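PDB 2QY1: pectate lyase II, which probably cleaves the pectate of plant cell walls by beta-elimination, as a secreted member of polysaccharide lyase family 1. Local coordinates for residues Ile88-Asn93 against Ile116-Asn121; Glu125-Trp130 against Gly160-Thr165; Ala25-Ile30 against Thr65-Asn70; Gly153-Lys158 against Asn169-Tyr174. The protein carries 2 engineered substitutions. All coordinates share one frame; numbering follows the deposited sequence.

Contact 1 (Ile88-Asn93 against Ile116-Asn121)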
loop_
_atom_site.group_PDB
_atom_site.type_symbol
_atom_site.label_atom_id
_atom_site.label_comp_id
_atom_site.label_asym_id
_atom_site.label_seq_id
_atom_site.Cartn_x
_atom_site.Cartn_y
_atom_site.Cartn_z
ATOM N N ILE A 88 -5.635 0.207 10.236
ATOM C CA ILE A 88 -6.953 -0.171 9.722
ATOM C C ILE A 88 -6.852 -1.512 9.008
ATOM O O ILE A 88 -5.899 -1.764 8.262
ATOM C CB ILE A 88 -7.536 0.890 8.751
ATOM C CG1 ILE A 88 -7.705 2.243 9.453
ATOM C CG2 ILE A 88 -8.888 0.431 8.181
ATOM C CD1 ILE A 88 -7.847 3.422 8.493
ATOM N N ARG A 89 -7.845 -2.360 9.243
ATOM C CA ARG A 89 -7.893 -3.683 8.649
ATOM C C ARG A 89 -9.241 -3.910 7.967
ATOM O O ARG A 89 -10.290 -3.687 8.568
ATOM C CB ARG A 89 -7.682 -4.707 9.753
ATOM C CG ARG A 89 -7.207 -6.047 9.304
ATOM C CD ARG A 89 -7.061 -6.914 10.543
ATOM N NE ARG A 89 -6.912 -8.320 10.213
ATOM C CZ ARG A 89 -7.251 -9.319 11.018
ATOM N NH1 ARG A 89 -7.069 -10.567 10.621
ATOM N NH2 ARG A 89 -7.774 -9.073 12.215
ATOM N N VAL A 90 -9.208 -4.345 6.710
ATOM C CA VAL A 90 -10.427 -4.724 5.987
ATOM C C VAL A 90 -10.359 -6.218 5.685
ATOM O O VAL A 90 -9.445 -6.679 5.004
ATOM C CB VAL A 90 -10.627 -3.908 4.687
ATOM C CG1 VAL A 90 -11.928 -4.304 4.005
ATOM C CG2 VAL A 90 -10.626 -2.410 4.982
ATOM N N VAL A 91 -11.324 -6.973 6.200
ATOM C CA VAL A 91 -11.204 -8.428 6.183
ATOM C C VAL A 91 -12.503 -9.171 5.813
ATOM O O VAL A 91 -13.611 -8.757 6.179
ATOM C CB VAL A 91 -10.531 -8.946 7.511
ATOM C CG1 VAL A 91 -11.286 -8.477 8.736
ATOM C CG2 VAL A 91 -10.352 -10.458 7.521
ATOM N N GLY A 92 -12.343 -10.248 5.051
ATOM C CA GLY A 92 -13.443 -11.146 4.713
ATOM C C GLY A 92 -14.347 -10.626 3.613
ATOM O O GLY A 92 -13.887 -9.975 2.672
ATOM N N ASN A 93 -15.639 -10.921 3.745
ATOM C CA ASN A 93 -16.651 -10.523 2.769
ATOM C C ASN A 93 -16.965 -9.029 2.891
ATOM O O ASN A 93 -18.048 -8.636 3.333
ATOM C CB ASN A 93 -17.913 -11.376 2.951
ATOM C CG ASN A 93 -18.858 -11.301 1.765
ATOM O OD1 ASN A 93 -18.500 -10.826 0.686
ATOM N ND2 ASN A 93 -20.079 -11.780 1.964
ATOM N N ILE A 116 -2.295 -0.281 6.938
ATOM C CA ILE A 116 -3.509 -0.520 6.164
ATOM C C ILE A 116 -3.414 -1.934 5.604
ATOM O O ILE A 116 -2.537 -2.230 4.789
ATOM C CB ILE A 116 -3.698 0.532 5.039
ATOM C CG1 ILE A 116 -3.860 1.937 5.641
ATOM C CG2 ILE A 116 -4.893 0.171 4.148
ATOM C CD1 ILE A 116 -3.738 3.083 4.633
ATOM N N SER A 117 -4.304 -2.806 6.065
ATOM C CA SER A 117 -4.252 -4.214 5.696
ATOM C C SER A 117 -5.575 -4.695 5.129
ATOM O O SER A 117 -6.628 -4.510 5.742
ATOM C CB SER A 117 -3.862 -5.070 6.904
ATOM O OG SER A 117 -3.928 -6.451 6.592
ATOM N N LEU A 118 -5.503 -5.320 3.958
ATOM C CA LEU A 118 -6.661 -5.910 3.307
ATOM C C LEU A 118 -6.449 -7.415 3.248
ATOM O O LEU A 118 -5.409 -7.878 2.783
ATOM C CB LEU A 118 -6.816 -5.342 1.890
ATOM C CG LEU A 118 -6.618 -3.834 1.684
ATOM C CD1 LEU A 118 -6.687 -3.476 0.197
ATOM C CD2 LEU A 118 -7.629 -3.015 2.486
ATOM N N GLU A 119 -7.421 -8.188 3.723
ATOM C CA GLU A 119 -7.222 -9.638 3.797
ATOM C C GLU A 119 -8.454 -10.489 3.531
ATOM O O GLU A 119 -9.505 -10.314 4.153
ATOM C CB GLU A 119 -6.566 -10.044 5.126
ATOM C CG GLU A 119 -6.877 -9.127 6.299
ATOM C CD GLU A 119 -5.954 -9.356 7.476
ATOM O OE1 GLU A 119 -5.822 -10.518 7.912
ATOM O OE2 GLU A 119 -5.366 -8.366 7.969
ATOM N N GLY A 120 -8.297 -11.424 2.599
ATOM C CA GLY A 120 -9.289 -12.463 2.392
ATOM C C GLY A 120 -9.195 -13.496 3.499
ATOM O O GLY A 120 -8.149 -13.643 4.138
ATOM N N ASN A 121 -10.302 -14.190 3.741
ATOM C CA ASN A 121 -10.324 -15.348 4.629
ATOM C C ASN A 121 -11.363 -16.359 4.144
ATOM O O ASN A 121 -11.850 -16.245 3.016
ATOM C CB ASN A 121 -10.529 -14.942 6.105
ATOM C CG ASN A 121 -11.827 -14.163 6.350
ATOM O OD1 ASN A 121 -11.940 -13.432 7.338
ATOM N ND2 ASN A 121 -12.801 -14.322 5.473
#

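Contact 2 (Glu125-Trp130 against Gly160-Thr165)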
loop_
_atom_site.group_PDB
_atom_site.type_symbol
_atom_site.label_atom_id
_atom_site.label_comp_id
_atom_site.label_asym_id
_atom_site.label_seq_id
_atom_site.Cartn_x
_atom_site.Cartn_y
_atom_site.Cartn_z
ATOM N N GLU A 125 -13.300 -12.572 0.214
ATOM C CA GLU A 125 -12.138 -11.738 -0.098
ATOM C C GLU A 125 -12.583 -10.317 -0.431
ATOM O O GLU A 125 -13.472 -10.134 -1.268
ATOM C CB GLU A 125 -11.352 -12.311 -1.284
ATOM C CG GLU A 125 -10.852 -13.745 -1.115
ATOM C CD GLU A 125 -11.864 -14.787 -1.554
ATOM O OE1 GLU A 125 -12.526 -14.581 -2.593
ATOM O OE2 GLU A 125 -11.986 -15.823 -0.866
ATOM N N PRO A 126 -11.985 -9.306 0.231
ATOM C CA PRO A 126 -12.306 -7.914 -0.089
ATOM C C PRO A 126 -12.083 -7.547 -1.558
ATOM O O PRO A 126 -11.162 -8.058 -2.197
ATOM C CB PRO A 126 -11.359 -7.120 0.819
ATOM C CG PRO A 126 -11.111 -8.041 1.977
ATOM C CD PRO A 126 -11.017 -9.394 1.338
ATOM N N SER A 127 -12.941 -6.671 -2.075
ATOM C CA SER A 127 -12.854 -6.198 -3.456
ATOM C C SER A 127 -13.395 -4.779 -3.565
ATOM O O SER A 127 -14.169 -4.338 -2.714
ATOM C CB SER A 127 -13.601 -7.132 -4.415
ATOM O OG SER A 127 -15.001 -7.080 -4.217
ATOM N N LYS A 128 -12.987 -4.085 -4.627
ATOM C CA LYS A 128 -13.296 -2.672 -4.831
ATOM C C LYS A 128 -12.872 -1.866 -3.606
ATOM O O LYS A 128 -13.707 -1.381 -2.840
ATOM C CB LYS A 128 -14.777 -2.439 -5.188
ATOM C CG LYS A 128 -15.304 -3.200 -6.429
ATOM C CD LYS A 128 -14.324 -3.239 -7.616
ATOM C CE LYS A 128 -14.234 -1.912 -8.358
ATOM N NZ LYS A 128 -13.509 -2.034 -9.669
ATOM N N ILE A 129 -11.560 -1.759 -3.418
ATOM C CA ILE A 129 -10.995 -0.984 -2.318
ATOM C C ILE A 129 -10.172 0.165 -2.897
ATOM O O ILE A 129 -9.422 -0.023 -3.856
ATOM C CB ILE A 129 -10.097 -1.850 -1.380
ATOM C CG1 ILE A 129 -10.737 -3.218 -1.061
ATOM C CG2 ILE A 129 -9.720 -1.067 -0.107
ATOM C CD1 ILE A 129 -12.053 -3.180 -0.261
ATOM N N TRP A 130 -10.331 1.354 -2.322
ATOM C CA TRP A 130 -9.569 2.517 -2.743
ATOM C C TRP A 130 -8.776 3.062 -1.570
ATOM O O TRP A 130 -9.345 3.622 -0.634
ATOM C CB TRP A 130 -10.503 3.597 -3.303
ATOM C CG TRP A 130 -9.800 4.726 -4.022
ATOM C CD1 TRP A 130 -8.596 4.671 -4.675
ATOM C CD2 TRP A 130 -10.291 6.064 -4.201
ATOM N NE1 TRP A 130 -8.302 5.896 -5.234
ATOM C CE2 TRP A 130 -9.323 6.768 -4.958
ATOM C CE3 TRP A 130 -11.451 6.739 -3.789
ATOM C CZ2 TRP A 130 -9.478 8.116 -5.310
ATOM C CZ3 TRP A 130 -11.605 8.081 -4.140
ATOM C CH2 TRP A 130 -10.622 8.753 -4.897
ATOM N N GLY A 160 -6.170 -13.123 -1.761
ATOM C CA GLY A 160 -7.123 -12.967 -2.854
ATOM C C GLY A 160 -7.938 -11.692 -2.902
ATOM O O GLY A 160 -8.961 -11.641 -3.587
ATOM N N VAL A 161 -7.497 -10.664 -2.179
ATOM C CA VAL A 161 -8.074 -9.330 -2.322
ATOM C C VAL A 161 -7.901 -8.915 -3.785
ATOM O O VAL A 161 -6.811 -9.053 -4.350
ATOM C CB VAL A 161 -7.392 -8.304 -1.387
ATOM C CG1 VAL A 161 -7.970 -6.909 -1.594
ATOM C CG2 VAL A 161 -7.539 -8.728 0.069
ATOM N N HIS A 162 -8.975 -8.429 -4.401
ATOM C CA HIS A 162 -8.931 -8.094 -5.824
ATOM C C HIS A 162 -9.619 -6.778 -6.163
ATOM O O HIS A 162 -10.518 -6.341 -5.451
ATOM C CB HIS A 162 -9.497 -9.238 -6.673
ATOM C CG HIS A 162 -10.933 -9.556 -6.391
ATOM N ND1 HIS A 162 -11.968 -9.073 -7.162
ATOM C CD2 HIS A 162 -11.505 -10.324 -5.434
ATOM C CE1 HIS A 162 -13.116 -9.526 -6.691
ATOM N NE2 HIS A 162 -12.862 -10.286 -5.641
ATOM N N HIS A 163 -9.174 -6.167 -7.263
ATOM C CA HIS A 163 -9.718 -4.902 -7.777
ATOM C C HIS A 163 -9.565 -3.741 -6.802
ATOM O O HIS A 163 -10.529 -3.269 -6.184
ATOM C CB HIS A 163 -11.147 -5.085 -8.292
ATOM C CG HIS A 163 -11.220 -5.949 -9.509
ATOM N ND1 HIS A 163 -11.435 -7.308 -9.445
ATOM C CD2 HIS A 163 -11.057 -5.655 -10.822
ATOM C CE1 HIS A 163 -11.425 -7.811 -10.667
ATOM N NE2 HIS A 163 -11.194 -6.829 -11.520
ATOM N N VAL A 164 -8.319 -3.293 -6.690
ATOM C CA VAL A 164 -7.897 -2.298 -5.713
ATOM C C VAL A 164 -7.067 -1.224 -6.403
ATOM O O VAL A 164 -6.233 -1.528 -7.261
ATOM C CB VAL A 164 -7.053 -2.960 -4.584
ATOM C CG1 VAL A 164 -6.505 -1.922 -3.609
ATOM C CG2 VAL A 164 -7.886 -4.005 -3.836
ATOM N N THR A 165 -7.315 0.031 -6.038
ATOM C CA THR A 165 -6.443 1.133 -6.425
ATOM C C THR A 165 -5.740 1.694 -5.192
ATOM O O THR A 165 -6.380 2.056 -4.203
ATOM C CB THR A 165 -7.201 2.249 -7.181
ATOM O OG1 THR A 165 -7.536 1.791 -8.493
ATOM C CG2 THR A 165 -6.341 3.506 -7.311
HETATM O O HOH W 1 -10.299 -13.594 -4.708
HETATM O O HOH W 2 -14.376 -11.118 -3.643
#

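Contact 3 (Ala25-Ile30 against Thr65-Asn70)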
loop_
_atom_site.group_PDB
_atom_site.type_symbol
_atom_site.label_atom_id
_atom_site.label_comp_id
_atom_site.label_asym_id
_atom_site.label_seq_id
_atom_site.Cartn_x
_atom_site.Cartn_y
_atom_site.Cartn_z
ATOM N N ALA A 25 -14.211 5.206 18.996
ATOM C CA ALA A 25 -15.413 5.757 18.372
ATOM C C ALA A 25 -15.585 5.247 16.941
ATOM O O ALA A 25 -16.703 4.961 16.513
ATOM C CB ALA A 25 -15.386 7.280 18.403
ATOM N N MET A 26 -14.477 5.129 16.209
ATOM C CA MET A 26 -14.515 4.617 14.841
ATOM C C MET A 26 -14.990 3.167 14.828
ATOM O O MET A 26 -15.870 2.806 14.045
ATOM C CB MET A 26 -13.147 4.745 14.159
ATOM C CG MET A 26 -13.156 4.357 12.676
ATOM S SD MET A 26 -11.558 4.543 11.864
ATOM C CE MET A 26 -11.413 6.325 11.787
ATOM N N GLN A 27 -14.411 2.347 15.707
ATOM C CA GLN A 27 -14.783 0.937 15.809
ATOM C C GLN A 27 -16.250 0.774 16.197
ATOM O O GLN A 27 -16.964 -0.030 15.596
ATOM C CB GLN A 27 -13.881 0.196 16.804
ATOM C CG GLN A 27 -14.054 -1.325 16.774
ATOM C CD GLN A 27 -13.698 -1.928 15.426
ATOM O OE1 GLN A 27 -12.543 -1.895 15.006
ATOM N NE2 GLN A 27 -14.690 -2.486 14.743
ATOM N N SER A 28 -16.692 1.542 17.191
ATOM C CA SER A 28 -18.088 1.503 17.636
ATOM C C SER A 28 -19.062 1.791 16.493
ATOM O O SER A 28 -20.084 1.113 16.360
ATOM C CB SER A 28 -18.319 2.478 18.793
ATOM O OG SER A 28 -19.680 2.469 19.187
ATOM N N ALA A 29 -18.736 2.786 15.671
ATOM C CA ALA A 29 -19.576 3.165 14.533
ATOM C C ALA A 29 -19.617 2.072 13.463
ATOM O O ALA A 29 -20.658 1.836 12.850
ATOM C CB ALA A 29 -19.114 4.489 13.940
ATOM N N ILE A 30 -18.485 1.407 13.252
ATOM C CA ILE A 30 -18.414 0.247 12.361
ATOM C C ILE A 30 -19.222 -0.931 12.920
ATOM O O ILE A 30 -19.960 -1.579 12.180
ATOM C CB ILE A 30 -16.945 -0.167 12.084
ATOM C CG1 ILE A 30 -16.250 0.910 11.251
ATOM C CG2 ILE A 30 -16.868 -1.507 11.344
ATOM C CD1 ILE A 30 -14.752 0.879 11.346
ATOM N N THR A 65 -5.809 -1.365 16.270
ATOM C CA THR A 65 -6.254 -1.603 14.897
ATOM C C THR A 65 -7.777 -1.586 14.769
ATOM O O THR A 65 -8.479 -2.348 15.446
ATOM C CB THR A 65 -5.688 -2.949 14.365
ATOM O OG1 THR A 65 -4.265 -2.960 14.528
ATOM C CG2 THR A 65 -6.027 -3.165 12.880
ATOM N N VAL A 66 -8.275 -0.705 13.907
ATOM C CA VAL A 66 -9.695 -0.658 13.576
ATOM C C VAL A 66 -10.001 -1.755 12.552
ATOM O O VAL A 66 -9.262 -1.932 11.581
ATOM C CB VAL A 66 -10.101 0.733 13.027
ATOM C CG1 VAL A 66 -11.550 0.739 12.570
ATOM C CG2 VAL A 66 -9.893 1.803 14.083
ATOM N N GLN A 67 -11.085 -2.494 12.775
ATOM C CA GLN A 67 -11.446 -3.606 11.894
ATOM C C GLN A 67 -12.759 -3.343 11.166
ATOM O O GLN A 67 -13.789 -3.095 11.804
ATOM C CB GLN A 67 -11.584 -4.903 12.693
ATOM C CG GLN A 67 -10.694 -5.010 13.923
ATOM C CD GLN A 67 -9.641 -6.081 13.787
ATOM O OE1 GLN A 67 -8.598 -5.879 13.169
ATOM N NE2 GLN A 67 -9.907 -7.232 14.379
ATOM N N ILE A 68 -12.717 -3.395 9.837
ATOM C CA ILE A 68 -13.927 -3.494 9.027
ATOM C C ILE A 68 -14.018 -4.944 8.559
ATOM O O ILE A 68 -13.276 -5.365 7.672
ATOM C CB ILE A 68 -13.914 -2.547 7.800
ATOM C CG1 ILE A 68 -13.805 -1.083 8.236
ATOM C CG2 ILE A 68 -15.172 -2.752 6.946
ATOM C CD1 ILE A 68 -13.466 -0.127 7.085
ATOM N N LYS A 69 -14.914 -5.706 9.175
ATOM C CA LYS A 69 -15.016 -7.135 8.906
ATOM C C LYS A 69 -16.409 -7.511 8.415
ATOM O O LYS A 69 -17.402 -7.284 9.108
ATOM C CB LYS A 69 -14.650 -7.932 10.161
ATOM C CG LYS A 69 -14.669 -9.446 9.986
ATOM C CD LYS A 69 -13.779 -10.090 11.035
ATOM C CE LYS A 69 -14.032 -11.574 11.164
ATOM N NZ LYS A 69 -13.315 -12.134 12.343
ATOM N N ASN A 70 -16.465 -8.093 7.219
ATOM C CA ASN A 70 -17.727 -8.518 6.601
ATOM C C ASN A 70 -18.760 -7.397 6.493
ATOM O O ASN A 70 -19.963 -7.622 6.648
ATOM C CB ASN A 70 -18.316 -9.741 7.324
ATOM C CG ASN A 70 -17.888 -11.053 6.695
ATOM O OD1 ASN A 70 -16.696 -11.362 6.610
ATOM N ND2 ASN A 70 -18.866 -11.835 6.247
HETATM O O HOH W 3 -10.731 -2.299 16.925
#

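Contact 4 (Gly153-Lys158 against Asn169-Tyr174)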
loop_
_atom_site.group_PDB
_atom_site.type_symbol
_atom_site.label_atom_id
_atom_site.label_comp_id
_atom_site.label_asym_id
_atom_site.label_seq_id
_atom_site.Cartn_x
_atom_site.Cartn_y
_atom_site.Cartn_z
ATOM N N GLY A 153 3.718 -3.947 8.117
ATOM C CA GLY A 153 3.429 -3.522 6.753
ATOM C C GLY A 153 2.787 -2.159 6.644
ATOM O O GLY A 153 2.155 -1.680 7.586
ATOM N N GLY A 154 2.963 -1.526 5.488
ATOM C CA GLY A 154 2.403 -0.200 5.246
ATOM C C GLY A 154 1.032 -0.312 4.617
ATOM O O GLY A 154 0.016 -0.046 5.266
ATOM N N ILE A 155 1.006 -0.708 3.347
ATOM C CA ILE A 155 -0.245 -0.883 2.621
ATOM C C ILE A 155 -0.250 -2.293 2.037
ATOM O O ILE A 155 0.324 -2.543 0.975
ATOM C CB ILE A 155 -0.433 0.213 1.537
ATOM C CG1 ILE A 155 -0.435 1.601 2.195
ATOM C CG2 ILE A 155 -1.731 -0.018 0.751
ATOM C CD1 ILE A 155 -0.069 2.740 1.277
ATOM N N ASP A 156 -0.894 -3.208 2.758
ATOM C CA ASP A 156 -0.801 -4.640 2.473
ATOM C C ASP A 156 -2.113 -5.259 2.023
ATOM O O ASP A 156 -3.190 -4.821 2.435
ATOM C CB ASP A 156 -0.322 -5.395 3.718
ATOM C CG ASP A 156 1.105 -5.062 4.101
ATOM O OD1 ASP A 156 1.825 -4.422 3.307
ATOM O OD2 ASP A 156 1.510 -5.464 5.206
ATOM N N MET A 157 -2.008 -6.286 1.181
ATOM C CA MET A 157 -3.139 -7.155 0.875
ATOM C C MET A 157 -2.687 -8.605 0.665
ATOM O O MET A 157 -1.560 -8.863 0.235
ATOM C CB MET A 157 -3.971 -6.626 -0.307
ATOM C CG MET A 157 -3.273 -6.597 -1.659
ATOM S SD MET A 157 -4.108 -5.494 -2.831
ATOM C CE MET A 157 -3.502 -3.900 -2.304
ATOM N N LYS A 158 -3.568 -9.544 0.992
ATOM C CA LYS A 158 -3.243 -10.964 0.906
ATOM C C LYS A 158 -4.492 -11.824 0.746
ATOM O O LYS A 158 -5.612 -11.361 0.975
ATOM C CB LYS A 158 -2.457 -11.409 2.148
ATOM C CG LYS A 158 -3.222 -11.271 3.458
ATOM C CD LYS A 158 -2.413 -11.805 4.627
ATOM C CE LYS A 158 -3.013 -11.364 5.953
ATOM N NZ LYS A 158 -2.045 -11.541 7.072
ATOM N N ASN A 169 -0.618 7.915 -2.279
ATOM C CA ASN A 169 -0.157 7.726 -0.909
ATOM C C ASN A 169 1.294 8.162 -0.725
ATOM O O ASN A 169 2.068 8.171 -1.707
ATOM C CB ASN A 169 -0.325 6.267 -0.483
ATOM C CG ASN A 169 -1.779 5.845 -0.406
ATOM O OD1 ASN A 169 -2.546 6.365 0.404
ATOM N ND2 ASN A 169 -2.166 4.898 -1.253
ATOM N N TYR A 170 1.641 8.526 0.481
ATOM C CA TYR A 170 3.001 8.915 0.808
ATOM C C TYR A 170 3.498 8.003 1.921
ATOM O O TYR A 170 3.003 8.057 3.046
ATOM C CB TYR A 170 3.029 10.393 1.218
ATOM C CG TYR A 170 4.385 10.988 1.558
ATOM C CD1 TYR A 170 5.581 10.377 1.165
ATOM C CD2 TYR A 170 4.464 12.196 2.252
ATOM C CE1 TYR A 170 6.818 10.947 1.481
ATOM C CE2 TYR A 170 5.690 12.773 2.562
ATOM C CZ TYR A 170 6.860 12.147 2.175
ATOM O OH TYR A 170 8.068 12.730 2.490
ATOM N N VAL A 171 4.458 7.147 1.581
ATOM C CA VAL A 171 5.052 6.225 2.544
ATOM C C VAL A 171 6.529 6.560 2.695
ATOM O O VAL A 171 7.291 6.493 1.724
ATOM C CB VAL A 171 4.883 4.737 2.130
ATOM C CG1 VAL A 171 5.385 3.811 3.241
ATOM C CG2 VAL A 171 3.425 4.417 1.787
ATOM N N TYR A 172 6.926 6.930 3.910
ATOM C CA TYR A 172 8.317 7.291 4.186
ATOM C C TYR A 172 8.803 6.759 5.534
ATOM O O TYR A 172 7.995 6.412 6.394
ATOM C CB TYR A 172 8.527 8.811 4.073
ATOM C CG TYR A 172 7.884 9.638 5.168
ATOM C CD1 TYR A 172 8.590 9.962 6.328
ATOM C CD2 TYR A 172 6.580 10.113 5.036
ATOM C CE1 TYR A 172 8.009 10.726 7.331
ATOM C CE2 TYR A 172 5.992 10.884 6.036
ATOM C CZ TYR A 172 6.709 11.183 7.178
ATOM O OH TYR A 172 6.132 11.941 8.169
ATOM N N ASN A 173 10.125 6.697 5.702
ATOM C CA ASN A 173 10.748 6.161 6.917
ATOM C C ASN A 173 10.100 4.839 7.319
ATOM O O ASN A 173 9.679 4.654 8.460
ATOM C CB ASN A 173 10.687 7.186 8.057
ATOM C CG ASN A 173 11.500 8.436 7.771
ATOM O OD1 ASN A 173 12.285 8.484 6.823
ATOM N ND2 ASN A 173 11.316 9.459 8.597
ATOM N N TYR A 174 10.021 3.926 6.355
ATOM C CA TYR A 174 9.256 2.700 6.506
ATOM C C TYR A 174 10.044 1.533 5.927
ATOM O O TYR A 174 10.558 1.632 4.817
ATOM C CB TYR A 174 7.902 2.844 5.794
ATOM C CG TYR A 174 6.791 2.139 6.515
ATOM C CD1 TYR A 174 6.046 2.796 7.491
ATOM C CD2 TYR A 174 6.501 0.804 6.248
ATOM C CE1 TYR A 174 5.034 2.143 8.181
ATOM C CE2 TYR A 174 5.494 0.146 6.927
ATOM C CZ TYR A 174 4.766 0.819 7.893
ATOM O OH TYR A 174 3.763 0.167 8.575
#

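Contact 1 (Ile88-Asn93 against Ile116-Asn121)
Two adjacent parallel strands on one face of a beta-helix meet here, with Ile-88, Arg-89, Val-90 and Val-91 paired in turn with Ile-116, Ser-117, Leu-118 and Glu-119. The axes of the two short strands come within 4.7 Å and diverge by 10°. Backbone bonds alternate in direction: Ser-117 N donates to Ile-88 O, Val-90 N to Ser-117 O (2.8 Å) and Glu-119 N to Val-90 O. Gly-92 N carries the pattern one residue beyond the strand with a bond to Glu-119 O at 3.0 Å. Successive turns of this family's right-handed parallel beta-helix stack in this way, alternate residues facing the interior. Ile-88, Val-90, Ile-116 and Leu-118 form that inner row, where the side chains of Val-90 and Leu-118 run alongside each other, Val-90 CB 3.8 Å from Leu-118 CD2. Arg-89, Val-91, Ser-117 and Glu-119 occupy the other face. There Arg-89, with CG anti to its N (chi1 -158°) and the chain extended as far as NE, crosses Glu-119 at about a right angle and grips it side-on. Arg-89 NE reaches Glu-119 OE2 at 2.7 Å, and Arg-89 NH1 reaches Glu-119 OE1 at 3.0 Å. Both oxygens lie near the guanidinium plane but are met from above the carboxylate plane, the two planes being 63° apart. Ser-117 OG donates to Glu-119 OE2 at 2.8 Å from the opposite face to Arg-89 NE, a pincer that limits rotation of the carboxylate. Arg-89 NH2 has a further, weak bond to Gln-67 OE1 on the strand beyond.

Contact 2 (Glu125-Trp130 against Gly160-Thr165)
Ser-127 and His-162 meet closely where two successive turns of the beta-helix run alongside each other: Ser-127 CB sits over one face of the imidazole, 3.5 Å from the ring centroid, in a CH-pi contact. The ring stands there because His-162 CG lies between its own backbone N and carbonyl carbon (chi1 62°). His-162 ND1 and His-163 ND1, 2.9 Å apart, share a hydrogen bond that would restrain both rings. The inner side is apolar and tight: Pro-126 CD rests on Val-161 CG2 (3.8 Å), and Val-164 CG2 packs against Ile-129 CB. Trp-130 and Thr-165 pack together on the other face, where Thr-165 O also meets Trp-130 CD1 at the indole edge, in the ring plane. Between the strands, Thr-165 N donates to Ile-129 O at 3.0 Å. Both segments turn a corner, at Lys-128 and His-163, and the backbone bonds are poorer there: Lys-128 N to His-162 O and Ile-129 N to His-163 O are both weak. Looser still is the Glu-125 end, where water mediates. One water donates to Glu-125 OE1 and, at 2.6 Å, to Gly-160 O; another joins Glu-125 O to His-162 NE2, 2.6 Å from that nitrogen and in the plane of the ring. Glu-125 OE2 itself forms a salt bridge with Lys-188. On the inner side, Leu-118 of strand 116-119 packs against Ile-129, Val-161 and Val-164. Strand 97-105 pairs with the Trp-130 side of the contact, and strand 193-202 continues the stack beyond Val-164, which bonds through its backbone to Arg-193.

Contact 3 (Ala25-Ile30 against Thr65-Asn70)
Gln-27 CG is anti to the backbone N (chi1 -170°) and the chain then bends at chi2 (62°), which swings the amide off the helix and onto the backbone of Gln-67. The two bonds close a ring: Gln-67 N donates to Gln-27 OE1 at 2.7 Å, almost straight at 175°, while Gln-27 NE2 donates to Gln-67 O at 3.1 Å. Each acceptor is used on a lone pair in its carbonyl plane, so the side-chain amide serves the strand edge much as a neighbouring strand would. A water donates to the same OE1 and to Thr-65 O, lying 2.7 Å from the latter. Gln-27 NE2 has a second acceptor within its own helix, Asp-31 OD1, and with four partners in all the amide can hardly turn over. Beside this polar clamp lies an apolar one. Ile-30 CD1 reaches both Val-66 CG1, tight at 3.4 Å, and Ile-68 CG1 at 3.8 Å. Met-26 crosses Val-66 at about a right angle, its SD 3.9 Å from Val-66 CG1. Ile-30 CG2 also rests against Gln-67 O at 3.5 Å. Helix 23-32 closes the N-terminal end of the beta-helix, as in other pectate lyases, running nearly along the strand direction. Its inner side meets Leu-41 and Tyr-43 of strand 39-43 and Ile-76 of strand 74-78 as well. Strand 65-69 is outermost in its four-strand parallel sheet, its other edge bonded through the backbone to strand 87-91.

Contact 4 (Gly153-Lys158 against Asn169-Tyr174)
Ile-155, Tyr-174 and Gly-154 carry this contact across the interior of the parallel beta-helix, between strand 155-158 on one face and strand 164-174 on another. No backbone pairing joins the two segments; side chains bridge them. Tyr-174, its chi1 well off a staggered position at -144°, extends its ring to the bend at Gly-153 and Gly-154. Tyr-174 OH donates to Gly-153 O at 2.6 Å, from well above the carbonyl plane, 69° out of it, rather than on a lone pair. The same hydroxyl has a hydrogen bond to Ser-115 OG, so the buried phenol is held at two points. Gly-154, having no side chain, lets the ring come close: its CA is 3.5 Å from Tyr-174 CE2, and its N is 3.4 Å from that carbon. Ile-155 has CG1 anti to the carbonyl carbon and a nearly extended chi2, which carries Ile-155 CD1 inward to Val-171 CG2 at 3.9 Å. Ile-155 also touches Val-131 and Val-166. Asn-169 touches Asn-199, consistent with the internal asparagine stack of pectate lyases; OD1 of Asn-169 is bonded to Asn-134 N and ND2 to Val-131 O, while its CG lies 3.9 Å from Ile-155 CD1.

Contacts 1, 3 and 4 all draw on the four-strand sheet 65-69, 87-91, 116-119, 155-158, whereas contact 2 pairs the start of strand 129-137 with that of strand 164-174, which contact 4 also uses. Contacts 1 and 2 join neighbouring turns through parallel backbone bonds, reinforced by a salt bridge in one and by a histidine ring and waters in the other. They touch where Pro-126 CD packs on Gly-92 O and Glu-119 O. Contact 4 lies deepest, its centre about 4 Å from the centre of the chain, and replaces backbone pairing with side-chain packing and one phenol bond. Contact 3, centred about 20 Å from the chain centre and partly buried, sets a helix against the end strand through a glutamine amide.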